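Long-range contacts in elongation factor G (Thermus thermophilus, PDB 2DY1), which binds GTP together with a magnesium ion and probably acts as a GTPase that drives the elongation stage of protein synthesis: residues A[465-470]-A[482-487]; A[458-463]-A[562-567]. All coordinates share one frame; numbering follows the deposited sequence.

Contact 1: A[465-470]-A[482-487]; sequences EGQGKY and DVWLRL
Q467 and W484 lie across from each other as a non-hydrogen-bonded pair in the antiparallel beta hairpin of strands 464-474 and 477-489, which lies at one edge of the four-stranded domain IV sheet, strand 464-474 being outermost. Q467 can be followed outward over the indole. Its CB sits 3.4 Å from the centroid of the six-membered ring of W484, a CH-pi contact over the face. CG stands anti to the backbone N (chi1 -179°), which carries the extended chain toward D482; CD then lies 3.5 Å from W484 CZ2, with the amide stacked on the ring at 25°. OE1 stays near the ring at CZ2, while NE2 passes beyond and donates to D482 OD2 at 2.8 Å, from above the carboxylate plane. Glutamine suits this place because its methylenes and flat amide cover an aromatic face while its end still reaches an acid. Replacing W484 with an alanine would probably leave Q467 CB and its amide without their platform, freeing the glutamine to turn and weakening its hold on D482. The other carboxylate oxygen, D482 OD1, bonds to S541 OG on the neighbouring strand and has a long ion pair with K469 NZ at 4.0 Å. On the reverse face V483 packs on F552 and L485 on A559 of helix 549-566; G466 and G468 opposite them have no side chain to add there, and both form paired backbone bonds, L485 N reaching G466 O at 2.9 Å and G468 N reaching V483 O at 2.8 Å. At the far end R486, whose NE also pairs with E488, holds E465 by a salt bridge: NH1 lies 2.9 Å from OE2, approaching above the carboxylate plane while OE2 stays near the guanidinium plane.

Contact 2: A[458-463]-A[562-567]; sequences ETIKKV and KVMAEA
The C-terminal end of helix 549-566 packs beside strand 457-460 and the turn after it, joined through M564, A567, I460 and K462. The carbonyl of A567, at the C-terminal end of its segment, is gripped by two successive amides: K461 N at 3.0 Å, nearly in line with the C=O bond, and K462 N at 3.1 Å, from above the carbonyl plane. Beneath this grip I460 CG2 presses on A567 CB at 3.5 Å, tighter than usual for two carbons, so the small alanine lets the strand come close. In domain IV, a fold related to ribosomal protein S5, the chain here leads on into strand 569-583, whose V570 bonds to T459 through the backbone. M564 has CG anti to the backbone N (chi1 177°) and the rest of its chain extended, which carries CE across to strand 457-460. Its CG rests 3.9 Å from I460 CG2, and its CE meets E458 OE1 at 3.2 Å, the two side chains crossing at about a right angle. The long unbranched apolar chain fills the space between I460 and the E458 side chain, and also packs on V524 and V530. The E458 carboxylate is buried but satisfied, taking L525 N at OE1 and A526 N and F528 N at OE2. On the outer side K462 lays its CG 3.5 Å from A567 C, and its aliphatic chain runs on past E566 O without NZ bonding to it.

Both contacts lie in domain IV, their centres about 13 Å apart, and helix 549-566 links them: the end of that helix and A567 form one side of contact 2, while its body backs the sheet of contact 1. Contact 1 is regular pairing between neighbouring strands, with a partly exposed polar and aromatic face and a buried face of glycines and apolar side chains. Contact 2 joins a strand and turn to a helix end, mixing a buried group of I460, M564 and A567 with the exposed K462 laid along its outer side. They meet directly where K562 NZ probably hydrogen-bonds Q467 O at 2.6 Å and V563 CG2 packs against G466 N.

Contact 1: A[465-470]-A[482-487]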
# COMPACT_ATOMS: atom_id res chain seq x y z
N GLU A 465 -43.94 24.60 -8.24
CA GLU A 465 -43.49 25.62 -9.17
C GLU A 465 -43.76 27.00 -8.61
O GLU A 465 -44.62 27.19 -7.75
CB GLU A 465 -44.15 25.45 -10.54
CG GLU A 465 -45.63 25.77 -10.57
CD GLU A 465 -46.26 25.51 -11.93
OE1 GLU A 465 -47.32 26.11 -12.20
OE2 GLU A 465 -45.70 24.70 -12.72
N GLY A 466 -43.00 27.96 -9.10
CA GLY A 466 -43.15 29.30 -8.61
C GLY A 466 -42.20 30.27 -9.25
O GLY A 466 -41.41 29.92 -10.15
N GLN A 467 -42.23 31.49 -8.75
CA GLN A 467 -41.45 32.55 -9.32
C GLN A 467 -40.30 33.07 -8.50
O GLN A 467 -40.37 33.15 -7.28
CB GLN A 467 -42.39 33.72 -9.65
CG GLN A 467 -41.73 34.92 -10.27
CD GLN A 467 -42.70 36.09 -10.42
OE1 GLN A 467 -43.52 36.33 -9.53
NE2 GLN A 467 -42.60 36.82 -11.53
N GLY A 468 -39.25 33.43 -9.23
CA GLY A 468 -38.07 34.01 -8.64
C GLY A 468 -37.87 35.33 -9.35
O GLY A 468 -37.73 35.37 -10.58
N LYS A 469 -37.89 36.42 -8.61
CA LYS A 469 -37.71 37.70 -9.28
C LYS A 469 -36.78 38.65 -8.54
O LYS A 469 -36.83 38.77 -7.32
CB LYS A 469 -39.07 38.35 -9.49
CG LYS A 469 -39.06 39.54 -10.42
CD LYS A 469 -40.48 39.93 -10.81
CE LYS A 469 -40.50 40.99 -11.89
NZ LYS A 469 -41.88 41.17 -12.42
N TYR A 470 -35.93 39.32 -9.31
CA TYR A 470 -34.97 40.27 -8.75
C TYR A 470 -35.00 41.59 -9.52
O TYR A 470 -34.73 41.62 -10.72
CB TYR A 470 -33.56 39.69 -8.84
CG TYR A 470 -32.49 40.51 -8.15
CD1 TYR A 470 -32.46 40.62 -6.76
CD2 TYR A 470 -31.49 41.14 -8.88
CE1 TYR A 470 -31.46 41.34 -6.12
CE2 TYR A 470 -30.48 41.86 -8.24
CZ TYR A 470 -30.47 41.96 -6.86
OH TYR A 470 -29.48 42.66 -6.22
N ASP A 482 -36.51 37.71 -14.09
CA ASP A 482 -37.82 37.16 -13.75
C ASP A 482 -37.86 35.75 -14.32
O ASP A 482 -37.83 35.56 -15.54
CB ASP A 482 -38.90 38.04 -14.40
CG ASP A 482 -40.29 37.52 -14.19
OD1 ASP A 482 -41.21 38.08 -14.82
OD2 ASP A 482 -40.49 36.58 -13.40
N VAL A 483 -37.91 34.78 -13.41
CA VAL A 483 -37.89 33.38 -13.79
C VAL A 483 -39.00 32.56 -13.15
O VAL A 483 -39.23 32.65 -11.94
CB VAL A 483 -36.52 32.75 -13.35
CG1 VAL A 483 -36.49 31.25 -13.63
CG2 VAL A 483 -35.37 33.45 -14.06
N TRP A 484 -39.71 31.78 -13.96
CA TRP A 484 -40.71 30.89 -13.42
C TRP A 484 -40.07 29.50 -13.53
O TRP A 484 -39.71 29.04 -14.63
CB TRP A 484 -42.02 30.96 -14.18
CG TRP A 484 -42.79 32.19 -13.82
CD1 TRP A 484 -42.66 33.43 -14.38
CD2 TRP A 484 -43.79 32.30 -12.80
NE1 TRP A 484 -43.53 34.31 -13.76
CE2 TRP A 484 -44.23 33.65 -12.79
CE3 TRP A 484 -44.36 31.40 -11.89
CZ2 TRP A 484 -45.22 34.12 -11.90
CZ3 TRP A 484 -45.34 31.87 -11.00
CH2 TRP A 484 -45.76 33.21 -11.02
N LEU A 485 -39.98 28.83 -12.38
CA LEU A 485 -39.34 27.53 -12.26
C LEU A 485 -40.25 26.43 -11.70
O LEU A 485 -40.95 26.62 -10.72
CB LEU A 485 -38.15 27.66 -11.30
CG LEU A 485 -37.45 26.36 -10.90
CD1 LEU A 485 -36.62 25.87 -12.08
CD2 LEU A 485 -36.52 26.62 -9.70
N ARG A 486 -40.21 25.26 -12.35
CA ARG A 486 -40.96 24.10 -11.87
C ARG A 486 -39.90 23.05 -11.51
O ARG A 486 -38.99 22.80 -12.30
CB ARG A 486 -41.88 23.57 -12.99
CG ARG A 486 -42.71 22.35 -12.64
CD ARG A 486 -43.49 21.91 -13.88
NE ARG A 486 -44.33 20.73 -13.69
CZ ARG A 486 -45.52 20.74 -13.10
NH1 ARG A 486 -46.04 21.86 -12.62
NH2 ARG A 486 -46.22 19.61 -12.99
N LEU A 487 -40.02 22.46 -10.33
CA LEU A 487 -39.10 21.42 -9.87
C LEU A 487 -39.87 20.11 -9.77
O LEU A 487 -40.98 20.07 -9.24
CB LEU A 487 -38.53 21.75 -8.48
CG LEU A 487 -37.59 22.95 -8.37
CD1 LEU A 487 -37.11 23.06 -6.92
CD2 LEU A 487 -36.39 22.79 -9.31

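Contact 2: A[458-463]-A[562-567]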
# COMPACT_ATOMS: atom_id res chain seq x y z
N GLU A 458 -29.88 16.27 -0.11
CA GLU A 458 -31.31 16.47 -0.01
C GLU A 458 -31.95 16.28 -1.37
O GLU A 458 -31.27 16.30 -2.39
CB GLU A 458 -31.61 17.90 0.46
CG GLU A 458 -31.09 18.22 1.85
CD GLU A 458 -31.32 19.66 2.24
OE1 GLU A 458 -32.30 20.27 1.74
OE2 GLU A 458 -30.54 20.20 3.06
N THR A 459 -33.27 16.07 -1.37
CA THR A 459 -34.00 15.93 -2.62
C THR A 459 -35.45 16.31 -2.35
O THR A 459 -35.79 16.75 -1.24
CB THR A 459 -33.91 14.51 -3.21
OG1 THR A 459 -34.38 14.53 -4.57
CG2 THR A 459 -34.74 13.51 -2.40
N ILE A 460 -36.30 16.17 -3.36
CA ILE A 460 -37.71 16.53 -3.20
C ILE A 460 -38.64 15.36 -3.48
O ILE A 460 -38.32 14.46 -4.26
CB ILE A 460 -38.08 17.70 -4.13
CG1 ILE A 460 -37.65 17.41 -5.57
CG2 ILE A 460 -37.43 18.98 -3.64
CD1 ILE A 460 -38.11 18.48 -6.59
N LYS A 461 -39.82 15.38 -2.86
CA LYS A 461 -40.79 14.30 -3.03
C LYS A 461 -42.03 14.65 -3.86
O LYS A 461 -42.76 13.76 -4.30
CB LYS A 461 -41.23 13.78 -1.66
CG LYS A 461 -40.20 12.88 -0.97
CD LYS A 461 -40.80 12.24 0.28
CE LYS A 461 -39.91 11.14 0.85
NZ LYS A 461 -40.52 10.51 2.06
N LYS A 462 -42.27 15.94 -4.08
CA LYS A 462 -43.42 16.34 -4.88
C LYS A 462 -43.12 17.51 -5.80
O LYS A 462 -42.17 18.27 -5.59
CB LYS A 462 -44.62 16.67 -3.98
CG LYS A 462 -44.49 17.94 -3.15
CD LYS A 462 -45.75 18.17 -2.32
CE LYS A 462 -45.67 19.44 -1.50
NZ LYS A 462 -46.92 19.72 -0.74
N VAL A 463 -43.92 17.62 -6.85
CA VAL A 463 -43.76 18.68 -7.83
C VAL A 463 -44.20 20.01 -7.24
O VAL A 463 -45.13 20.06 -6.43
CB VAL A 463 -44.59 18.41 -9.09
CG1 VAL A 463 -44.43 19.56 -10.08
CG2 VAL A 463 -44.16 17.10 -9.73
N LYS A 562 -37.42 29.11 -3.15
CA LYS A 562 -38.86 29.16 -2.90
C LYS A 562 -39.54 27.86 -3.30
O LYS A 562 -40.31 27.28 -2.53
CB LYS A 562 -39.48 30.32 -3.69
CG LYS A 562 -41.00 30.38 -3.60
CD LYS A 562 -41.59 31.44 -4.54
CE LYS A 562 -40.96 32.81 -4.31
NZ LYS A 562 -41.59 33.89 -5.16
N VAL A 563 -39.26 27.39 -4.51
CA VAL A 563 -39.91 26.19 -4.99
C VAL A 563 -39.52 24.91 -4.25
O VAL A 563 -40.38 24.07 -3.96
CB VAL A 563 -39.67 26.01 -6.51
CG1 VAL A 563 -40.44 24.81 -7.03
CG2 VAL A 563 -40.13 27.28 -7.24
N MET A 564 -38.24 24.73 -3.93
CA MET A 564 -37.84 23.52 -3.24
C MET A 564 -38.59 23.36 -1.91
O MET A 564 -38.92 22.24 -1.51
CB MET A 564 -36.34 23.50 -2.97
CG MET A 564 -35.91 22.27 -2.19
SD MET A 564 -34.16 22.24 -1.80
CE MET A 564 -34.11 20.70 -0.81
N ALA A 565 -38.85 24.47 -1.24
CA ALA A 565 -39.55 24.44 0.04
C ALA A 565 -40.99 23.94 -0.08
O ALA A 565 -41.58 23.44 0.89
CB ALA A 565 -39.53 25.81 0.68
N GLU A 566 -41.57 24.08 -1.27
CA GLU A 566 -42.94 23.64 -1.50
C GLU A 566 -42.93 22.25 -2.10
O GLU A 566 -43.99 21.66 -2.34
CB GLU A 566 -43.65 24.59 -2.48
CG GLU A 566 -43.40 26.07 -2.22
CD GLU A 566 -44.00 26.96 -3.30
OE1 GLU A 566 -43.83 28.20 -3.21
OE2 GLU A 566 -44.64 26.44 -4.25
N ALA A 567 -41.74 21.71 -2.33
CA ALA A 567 -41.62 20.40 -2.96
C ALA A 567 -41.37 19.21 -2.03
O ALA A 567 -40.88 18.17 -2.47
CB ALA A 567 -40.54 20.46 -4.03